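Intramolecular trans-sialidase (Macrobdella decora, PDB 3SLI) probably cleaves terminal sialic acid from sialoglycoconjugates by intramolecular transfer, releasing it as 2,7-anhydro-Neu5Ac. Local coordinates at residues A[12-23]-A[151-159]; A[48-57]-A[68-76]. One frame throughout, in Å; residues are numbered along the deposited sequence.

How the contacts relate
Both contacts reach one antiparallel sheet of the N-terminal domain, in which strand 152-155 lies between strands 20-21 and 51-58; contact 1 also touches the facing sheet through Val12 and Ile14. Contact 1 sits at the sheet margin and is partly buried: a short edge strand is held by few backbone bonds, with a carboxylate, a lysine and waters making up the rest. Contact 2, a hairpin within the sheet, is largely buried and joined by backbone pairing broken by one bulge, with mostly apolar and aromatic side chains on one face and serines and a histidine among those on the other. The two meet at Ser56, whose N lies 2.8 Å from Thr154 O and whose OG probably bonds Gly157 O. Contact 2 is nested inside the loop that contact 1 closes.

Contact 1. Residues A[12-23]-A[151-159]; sequences VDIAEGQGYSLD and DNVTLGGTK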
loop_
_atom_site.group_PDB
_atom_site.type_symbol
_atom_site.label_atom_id
_atom_site.label_comp_id
_atom_site.label_asym_id
_atom_site.label_seq_id
_atom_site.Cartn_x
_atom_site.Cartn_y
_atom_site.Cartn_z
ATOM N N VAL A 12 -34.283 -10.661 1.911
ATOM C CA VAL A 12 -35.072 -9.899 0.955
ATOM C C VAL A 12 -34.338 -9.719 -0.379
ATOM O O VAL A 12 -33.281 -9.081 -0.438
ATOM C CB VAL A 12 -35.423 -8.498 1.525
ATOM C CG1 VAL A 12 -36.293 -7.740 0.542
ATOM C CG2 VAL A 12 -36.117 -8.626 2.886
ATOM N N ASP A 13 -34.886 -10.296 -1.444
ATOM C CA ASP A 13 -34.292 -10.165 -2.775
ATOM C C ASP A 13 -34.827 -8.911 -3.451
ATOM O O ASP A 13 -36.038 -8.694 -3.506
ATOM C CB ASP A 13 -34.603 -11.390 -3.639
ATOM C CG ASP A 13 -33.844 -12.628 -3.199
ATOM O OD1 ASP A 13 -32.736 -12.491 -2.641
ATOM O OD2 ASP A 13 -34.355 -13.745 -3.424
ATOM N N ILE A 14 -33.924 -8.088 -3.969
ATOM C CA ILE A 14 -34.313 -6.848 -4.626
ATOM C C ILE A 14 -33.878 -6.794 -6.087
ATOM O O ILE A 14 -32.689 -6.919 -6.404
ATOM C CB ILE A 14 -33.754 -5.635 -3.854
ATOM C CG1 ILE A 14 -34.353 -5.623 -2.442
ATOM C CG2 ILE A 14 -34.054 -4.327 -4.595
ATOM C CD1 ILE A 14 -33.796 -4.559 -1.535
ATOM N N ALA A 15 -34.857 -6.681 -6.977
ATOM C CA ALA A 15 -34.587 -6.587 -8.403
ATOM C C ALA A 15 -34.051 -5.188 -8.653
ATOM O O ALA A 15 -34.582 -4.206 -8.132
ATOM C CB ALA A 15 -35.857 -6.821 -9.212
ATOM N N GLU A 16 -32.973 -5.119 -9.424
ATOM C CA GLU A 16 -32.304 -3.871 -9.761
ATOM C C GLU A 16 -33.278 -2.800 -10.240
ATOM O O GLU A 16 -34.037 -3.022 -11.186
ATOM C CB GLU A 16 -31.262 -4.165 -10.837
ATOM C CG GLU A 16 -30.263 -3.065 -11.105
ATOM C CD GLU A 16 -29.213 -3.513 -12.101
ATOM O OE1 GLU A 16 -29.588 -4.136 -13.118
ATOM O OE2 GLU A 16 -28.014 -3.279 -11.862
ATOM N N GLY A 17 -33.272 -1.659 -9.550
ATOM C CA GLY A 17 -34.141 -0.546 -9.902
ATOM C C GLY A 17 -35.553 -0.612 -9.341
ATOM O O GLY A 17 -36.339 0.322 -9.504
ATOM N N GLN A 18 -35.871 -1.706 -8.659
ATOM C CA GLN A 18 -37.200 -1.902 -8.090
ATOM C C GLN A 18 -37.338 -1.471 -6.634
ATOM O O GLN A 18 -38.374 -0.932 -6.241
ATOM C CB GLN A 18 -37.605 -3.370 -8.206
ATOM C CG GLN A 18 -37.825 -3.836 -9.621
ATOM C CD GLN A 18 -38.919 -3.056 -10.305
ATOM O OE1 GLN A 18 -38.668 -2.313 -11.252
ATOM N NE2 GLN A 18 -40.146 -3.207 -9.821
ATOM N N GLY A 19 -36.299 -1.706 -5.838
ATOM C CA GLY A 19 -36.372 -1.366 -4.426
ATOM C C GLY A 19 -37.335 -2.311 -3.719
ATOM O O GLY A 19 -37.793 -3.303 -4.304
ATOM N N TYR A 20 -37.625 -2.024 -2.454
ATOM C CA TYR A 20 -38.544 -2.842 -1.657
ATOM C C TYR A 20 -39.146 -1.951 -0.581
ATOM O O TYR A 20 -38.416 -1.344 0.199
ATOM C CB TYR A 20 -37.799 -4.017 -1.007
ATOM C CG TYR A 20 -38.705 -5.026 -0.329
ATOM C CD1 TYR A 20 -39.127 -4.844 0.992
ATOM C CD2 TYR A 20 -39.137 -6.170 -1.008
ATOM C CE1 TYR A 20 -39.960 -5.784 1.624
ATOM C CE2 TYR A 20 -39.964 -7.110 -0.390
ATOM C CZ TYR A 20 -40.369 -6.912 0.927
ATOM O OH TYR A 20 -41.159 -7.854 1.544
ATOM N N SER A 21 -40.475 -1.885 -0.536
ATOM C CA SER A 21 -41.178 -1.053 0.434
ATOM C C SER A 21 -41.351 -1.678 1.815
ATOM O O SER A 21 -41.821 -2.806 1.940
ATOM C CB SER A 21 -42.551 -0.661 -0.107
ATOM O OG SER A 21 -43.292 0.039 0.885
ATOM N N LEU A 22 -40.987 -0.926 2.849
ATOM C CA LEU A 22 -41.124 -1.371 4.234
ATOM C C LEU A 22 -42.191 -0.519 4.934
ATOM O O LEU A 22 -42.265 -0.477 6.168
ATOM C CB LEU A 22 -39.795 -1.229 4.972
ATOM C CG LEU A 22 -38.681 -2.161 4.504
ATOM C CD1 LEU A 22 -37.417 -1.879 5.288
ATOM C CD2 LEU A 22 -39.122 -3.605 4.671
ATOM N N ASP A 23 -43.002 0.169 4.133
ATOM C CA ASP A 23 -44.057 1.038 4.640
ATOM C C ASP A 23 -45.124 0.307 5.463
ATOM O O ASP A 23 -45.697 0.899 6.373
ATOM C CB ASP A 23 -44.727 1.807 3.483
ATOM C CG ASP A 23 -43.761 2.744 2.743
ATOM O OD1 ASP A 23 -42.615 2.919 3.194
ATOM O OD2 ASP A 23 -44.158 3.315 1.701
ATOM N N ASP A 151 -42.354 10.057 4.096
ATOM C CA ASP A 151 -43.516 9.263 3.710
ATOM C C ASP A 151 -43.173 7.843 3.267
ATOM O O ASP A 151 -44.016 7.148 2.700
ATOM C CB ASP A 151 -44.294 9.980 2.589
ATOM C CG ASP A 151 -43.530 10.029 1.257
ATOM O OD1 ASP A 151 -42.333 9.665 1.211
ATOM O OD2 ASP A 151 -44.139 10.429 0.243
ATOM N N ASN A 152 -41.937 7.411 3.504
ATOM C CA ASN A 152 -41.546 6.072 3.085
ATOM C C ASN A 152 -40.286 5.552 3.768
ATOM O O ASN A 152 -39.461 6.327 4.266
ATOM C CB ASN A 152 -41.358 6.024 1.555
ATOM C CG ASN A 152 -40.012 6.601 1.103
ATOM O OD1 ASN A 152 -39.016 5.879 1.022
ATOM N ND2 ASN A 152 -39.981 7.894 0.810
ATOM N N VAL A 153 -40.190 4.227 3.817
ATOM C CA VAL A 153 -39.051 3.505 4.370
ATOM C C VAL A 153 -38.811 2.510 3.246
ATOM O O VAL A 153 -39.692 1.703 2.919
ATOM C CB VAL A 153 -39.393 2.743 5.675
ATOM C CG1 VAL A 153 -38.160 1.981 6.165
ATOM C CG2 VAL A 153 -39.864 3.718 6.746
ATOM N N THR A 154 -37.633 2.587 2.634
ATOM C CA THR A 154 -37.314 1.741 1.494
ATOM C C THR A 154 -35.958 1.041 1.580
ATOM O O THR A 154 -34.983 1.575 2.110
ATOM C CB THR A 154 -37.364 2.586 0.175
ATOM O OG1 THR A 154 -38.651 3.205 0.049
ATOM C CG2 THR A 154 -37.108 1.723 -1.054
ATOM N N LEU A 155 -35.929 -0.160 1.027
ATOM C CA LEU A 155 -34.739 -0.992 0.960
ATOM C C LEU A 155 -34.328 -1.010 -0.521
ATOM O O LEU A 155 -35.190 -1.044 -1.409
ATOM C CB LEU A 155 -35.119 -2.413 1.391
ATOM C CG LEU A 155 -34.453 -3.166 2.540
ATOM C CD1 LEU A 155 -34.206 -2.263 3.724
ATOM C CD2 LEU A 155 -35.321 -4.378 2.901
ATOM N N GLY A 156 -33.023 -0.942 -0.782
ATOM C CA GLY A 156 -32.521 -1.001 -2.150
ATOM C C GLY A 156 -32.683 0.206 -3.055
ATOM O O GLY A 156 -32.583 0.084 -4.278
ATOM N N GLY A 157 -32.906 1.375 -2.475
ATOM C CA GLY A 157 -33.065 2.571 -3.278
ATOM C C GLY A 157 -33.559 3.716 -2.423
ATOM O O GLY A 157 -33.882 3.519 -1.245
ATOM N N THR A 158 -33.553 4.919 -2.989
ATOM C CA THR A 158 -34.025 6.119 -2.303
ATOM C C THR A 158 -35.093 6.736 -3.193
ATOM O O THR A 158 -34.839 7.005 -4.367
ATOM C CB THR A 158 -32.889 7.133 -2.090
ATOM O OG1 THR A 158 -31.964 6.615 -1.123
ATOM C CG2 THR A 158 -33.441 8.474 -1.598
ATOM N N LYS A 159 -36.302 6.902 -2.662
ATOM C CA LYS A 159 -37.387 7.471 -3.450
ATOM C C LYS A 159 -37.230 8.979 -3.605
ATOM O O LYS A 159 -37.159 9.723 -2.613
ATOM C CB LYS A 159 -38.748 7.105 -2.847
ATOM C CG LYS A 159 -39.047 5.615 -2.941
ATOM C CD LYS A 159 -40.447 5.266 -2.463
ATOM C CE LYS A 159 -40.714 3.786 -2.667
ATOM N NZ LYS A 159 -42.101 3.391 -2.297
HETATM O O HOH W 1 -33.588 -1.311 -6.622
HETATM O O HOH W 2 -41.232 2.355 0.282
HETATM O O HOH W 3 -44.055 5.296 -0.570
#
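Asp23 OD1 takes the backbone N-H of Val153 at 2.8 Å, nearly along its own C-O axis, and a weaker proton from a water. With CG anti to the carbonyl carbon (chi1 -63°), the carboxylate replaces a main-chain carbonyl where the edge strand gives out. That water also donates to Thr154 OG1 (2.7 Å) and accepts from Lys159 NZ. A second water joins NZ to Asp23 OD2; the two charges, 4.5 Å apart between NZ and OD2, are bridged by solvent instead of touching. Ser21 OG accepts from Asp23 N, an ST turn that helps place the aspartate.

Between the strands, Leu155 N meets Tyr20 O at 2.9 Å in the carbonyl plane, and Leu22 N bonds Val153 O; the return bond from Tyr20 N to Leu155 O is bent and weak. On the face carrying Tyr20 and Leu155, Leu155 CD1 meets Leu22 CD1 at 3.6 Å, while Ile14 CD1 packs against Leu155 CB and carbonyl carbon. At the far end a water accepts from Gly19 N and probably donates to Gly156 O. The chain thus crosses from strand 12-14 of one sheet to edge strand 20-21 of the other, the two packing through Leu155, consistent with a concanavalin-like beta-sandwich.

Contact 2. Residues A[48-57]-A[68-76]; sequences ENGIQSLFSV and HFHIYITNS
Gln52 and Ile73 exchange two backbone hydrogen bonds, Gln52 N to Ile73 O being 2.8 Å and nearly straight onto the carbonyl; Val57 and Phe69 form a second such pair. Between them the register slips by one residue in a classic beta bulge: Leu54 and Phe55 both face Ile71, whose O takes a 2.7 Å bond from Leu54 N in the carbonyl plane and a long, weak one from Phe55 N. Phe55 O then accepts from Ile71 N, and regular pairing resumes.

Apolar contacts follow on both faces. Leu54 crosses Ile73 at about a right angle, CD2 against CG2 at 3.8 Å. Ile73 CG1 stands between its backbone N and carbonyl carbon (chi1 51°), 3.6 Å from Gln52 O, and with chi2 at 113° CD1 comes to Gln52 CB. The rings of Phe55 and Phe69 meet edge to edge, CD2 to CE2 at 4.2 Å, without stacking. On the other face Ile51 CG2 touches Tyr72 CD1 obliquely, and Ile51 CD1 lies alongside Thr74 CG2.

At the open end of the hairpin, away from the turn, Asn75 N bonds Gly50 O at 3.1 Å, and a water donates to both Glu48 OE2 and Asn75 O. Gln52 is a buried amide: NE2 is held by Asn49 O at 2.9 Å and by Ser47 O, OE1 by Ser45 OG.

The chemistry implies a two-sided strand pair. Leu54, Ile71 and Ile73 turn hydrocarbon to strand 37-45 of the facing sheet, whereas Ser53, Ser56 and His70 are buried but partnered, by Thr158 OG1, Gly157 O and the stacked Tyr166 ring.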
loop_
_atom_site.group_PDB
_atom_site.type_symbol
_atom_site.label_atom_id
_atom_site.label_comp_id
_atom_site.label_asym_id
_atom_site.label_seq_id
_atom_site.Cartn_x
_atom_site.Cartn_y
_atom_site.Cartn_z
ATOM N N GLU A 48 -24.096 -3.517 -10.898
ATOM C CA GLU A 48 -22.914 -2.750 -11.255
ATOM C C GLU A 48 -23.241 -1.248 -11.256
ATOM O O GLU A 48 -22.459 -0.429 -11.738
ATOM C CB GLU A 48 -22.392 -3.220 -12.620
ATOM C CG GLU A 48 -20.895 -3.010 -12.862
ATOM C CD GLU A 48 -20.001 -3.607 -11.774
ATOM O OE1 GLU A 48 -20.252 -4.745 -11.312
ATOM O OE2 GLU A 48 -19.024 -2.929 -11.395
ATOM N N ASN A 49 -24.410 -0.888 -10.723
ATOM C CA ASN A 49 -24.807 0.519 -10.649
ATOM C C ASN A 49 -23.826 1.289 -9.771
ATOM O O ASN A 49 -23.346 0.772 -8.749
ATOM C CB ASN A 49 -26.235 0.672 -10.102
ATOM C CG ASN A 49 -27.298 0.231 -11.095
ATOM O OD1 ASN A 49 -27.029 0.071 -12.290
ATOM N ND2 ASN A 49 -28.511 0.018 -10.605
ATOM N N GLY A 50 -23.545 2.529 -10.171
ATOM C CA GLY A 50 -22.615 3.383 -9.450
ATOM C C GLY A 50 -22.884 3.573 -7.967
ATOM O O GLY A 50 -22.018 3.287 -7.142
ATOM N N ILE A 51 -24.065 4.085 -7.630
ATOM C CA ILE A 51 -24.447 4.324 -6.231
ATOM C C ILE A 51 -25.658 3.445 -5.950
ATOM O O ILE A 51 -26.636 3.458 -6.719
ATOM C CB ILE A 51 -24.856 5.801 -5.984
ATOM C CG1 ILE A 51 -23.772 6.762 -6.494
ATOM C CG2 ILE A 51 -25.128 6.035 -4.498
ATOM C CD1 ILE A 51 -22.465 6.686 -5.742
ATOM N N GLN A 52 -25.601 2.703 -4.842
ATOM C CA GLN A 52 -26.670 1.786 -4.462
ATOM C C GLN A 52 -27.100 1.940 -2.993
ATOM O O GLN A 52 -26.345 1.587 -2.075
ATOM C CB GLN A 52 -26.228 0.342 -4.722
ATOM C CG GLN A 52 -25.842 0.060 -6.170
ATOM C CD GLN A 52 -25.348 -1.353 -6.395
ATOM O OE1 GLN A 52 -25.930 -2.322 -5.898
ATOM N NE2 GLN A 52 -24.277 -1.484 -7.169
ATOM N N SER A 53 -28.285 2.519 -2.780
ATOM C CA SER A 53 -28.835 2.695 -1.435
ATOM C C SER A 53 -29.222 1.323 -0.903
ATOM O O SER A 53 -29.847 0.525 -1.607
ATOM C CB SER A 53 -30.110 3.553 -1.455
ATOM O OG SER A 53 -29.856 4.899 -1.795
ATOM N N LEU A 54 -28.830 1.054 0.336
ATOM C CA LEU A 54 -29.152 -0.197 1.011
ATOM C C LEU A 54 -30.471 -0.017 1.783
ATOM O O LEU A 54 -31.373 -0.855 1.714
ATOM C CB LEU A 54 -28.035 -0.522 2.001
ATOM C CG LEU A 54 -26.930 -1.499 1.619
ATOM C CD1 LEU A 54 -26.828 -1.691 0.126
ATOM C CD2 LEU A 54 -25.632 -1.038 2.235
ATOM N N PHE A 55 -30.579 1.123 2.461
ATOM C CA PHE A 55 -31.738 1.459 3.286
ATOM C C PHE A 55 -31.927 2.970 3.261
ATOM O O PHE A 55 -30.945 3.714 3.343
ATOM C CB PHE A 55 -31.458 0.997 4.725
ATOM C CG PHE A 55 -32.467 1.473 5.741
ATOM C CD1 PHE A 55 -33.663 0.781 5.932
ATOM C CD2 PHE A 55 -32.209 2.599 6.525
ATOM C CE1 PHE A 55 -34.593 1.204 6.894
ATOM C CE2 PHE A 55 -33.131 3.032 7.490
ATOM C CZ PHE A 55 -34.323 2.328 7.671
ATOM N N SER A 56 -33.178 3.419 3.164
ATOM C CA SER A 56 -33.485 4.851 3.148
ATOM C C SER A 56 -34.850 5.166 3.758
ATOM O O SER A 56 -35.750 4.322 3.788
ATOM C CB SER A 56 -33.460 5.407 1.717
ATOM O OG SER A 56 -34.481 4.828 0.927
ATOM N N VAL A 57 -34.986 6.398 4.220
ATOM C CA VAL A 57 -36.215 6.900 4.809
ATOM C C VAL A 57 -36.261 8.355 4.349
ATOM O O VAL A 57 -35.275 9.085 4.490
ATOM C CB VAL A 57 -36.179 6.860 6.369
ATOM C CG1 VAL A 57 -37.520 7.325 6.941
ATOM C CG2 VAL A 57 -35.871 5.456 6.867
ATOM N N HIS A 68 -34.146 13.308 2.550
ATOM C CA HIS A 68 -34.053 11.881 2.820
ATOM C C HIS A 68 -32.784 11.519 3.574
ATOM O O HIS A 68 -31.856 12.320 3.680
ATOM C CB HIS A 68 -34.078 11.084 1.499
ATOM C CG HIS A 68 -33.000 11.476 0.525
ATOM N ND1 HIS A 68 -33.267 12.126 -0.659
ATOM C CD2 HIS A 68 -31.655 11.305 0.563
ATOM C CE1 HIS A 68 -32.139 12.341 -1.311
ATOM N NE2 HIS A 68 -31.144 11.854 -0.591
ATOM N N PHE A 69 -32.763 10.293 4.083
ATOM C CA PHE A 69 -31.612 9.736 4.766
ATOM C C PHE A 69 -31.392 8.384 4.106
ATOM O O PHE A 69 -32.354 7.662 3.845
ATOM C CB PHE A 69 -31.870 9.507 6.262
ATOM C CG PHE A 69 -30.925 8.500 6.883
ATOM C CD1 PHE A 69 -29.618 8.858 7.208
ATOM C CD2 PHE A 69 -31.326 7.172 7.075
ATOM C CE1 PHE A 69 -28.722 7.914 7.708
ATOM C CE2 PHE A 69 -30.438 6.220 7.573
ATOM C CZ PHE A 69 -29.135 6.592 7.889
ATOM N N HIS A 70 -30.142 8.048 3.805
ATOM C CA HIS A 70 -29.855 6.749 3.209
ATOM C C HIS A 70 -28.435 6.275 3.491
ATOM O O HIS A 70 -27.537 7.090 3.757
ATOM C CB HIS A 70 -30.175 6.727 1.693
ATOM C CG HIS A 70 -29.080 7.249 0.800
ATOM N ND1 HIS A 70 -28.594 8.537 0.874
ATOM C CD2 HIS A 70 -28.438 6.667 -0.243
ATOM C CE1 HIS A 70 -27.705 8.727 -0.089
ATOM N NE2 HIS A 70 -27.594 7.608 -0.779
ATOM N N ILE A 71 -28.284 4.955 3.571
ATOM C CA ILE A 71 -26.987 4.312 3.771
ATOM C C ILE A 71 -26.778 3.674 2.401
ATOM O O ILE A 71 -27.657 2.960 1.927
ATOM C CB ILE A 71 -27.052 3.180 4.828
ATOM C CG1 ILE A 71 -27.504 3.731 6.182
ATOM C CG2 ILE A 71 -25.681 2.490 4.959
ATOM C CD1 ILE A 71 -27.740 2.647 7.229
ATOM N N TYR A 72 -25.625 3.911 1.778
ATOM C CA TYR A 72 -25.370 3.379 0.437
ATOM C C TYR A 72 -23.967 2.797 0.282
ATOM O O TYR A 72 -23.093 3.028 1.119
ATOM C CB TYR A 72 -25.554 4.499 -0.616
ATOM C CG TYR A 72 -24.485 5.585 -0.552
ATOM C CD1 TYR A 72 -23.252 5.421 -1.197
ATOM C CD2 TYR A 72 -24.662 6.723 0.235
ATOM C CE1 TYR A 72 -22.228 6.344 -1.045
ATOM C CE2 TYR A 72 -23.640 7.661 0.391
ATOM C CZ TYR A 72 -22.422 7.460 -0.249
ATOM O OH TYR A 72 -21.395 8.357 -0.073
ATOM N N ILE A 73 -23.774 2.063 -0.814
ATOM C CA ILE A 73 -22.483 1.492 -1.182
ATOM C C ILE A 73 -22.266 1.876 -2.656
ATOM O O ILE A 73 -23.216 2.287 -3.341
ATOM C CB ILE A 73 -22.425 -0.061 -1.014
ATOM C CG1 ILE A 73 -23.612 -0.739 -1.700
ATOM C CG2 ILE A 73 -22.333 -0.426 0.470
ATOM C CD1 ILE A 73 -23.243 -1.602 -2.897
ATOM N N THR A 74 -21.026 1.810 -3.132
ATOM C CA THR A 74 -20.744 2.141 -4.528
ATOM C C THR A 74 -20.128 0.924 -5.203
ATOM O O THR A 74 -19.588 0.040 -4.527
ATOM C CB THR A 74 -19.769 3.343 -4.666
ATOM O OG1 THR A 74 -18.431 2.932 -4.341
ATOM C CG2 THR A 74 -20.193 4.498 -3.750
ATOM N N ASN A 75 -20.164 0.885 -6.531
ATOM C CA ASN A 75 -19.595 -0.250 -7.249
ATOM C C ASN A 75 -18.076 -0.348 -7.108
ATOM O O ASN A 75 -17.476 -1.344 -7.508
ATOM C CB ASN A 75 -20.036 -0.280 -8.725
ATOM C CG ASN A 75 -19.541 0.918 -9.549
ATOM O OD1 ASN A 75 -19.915 1.053 -10.716
ATOM N ND2 ASN A 75 -18.721 1.779 -8.967
ATOM N N SER A 76 -17.466 0.678 -6.519
ATOM C CA SER A 76 -16.027 0.694 -6.294
ATOM C C SER A 76 -15.692 0.410 -4.825
ATOM O O SER A 76 -14.586 0.702 -4.363
ATOM C CB SER A 76 -15.421 2.021 -6.740
ATOM O OG SER A 76 -15.983 3.111 -6.039
HETATM O O HOH W 4 -17.101 -3.001 -9.583
#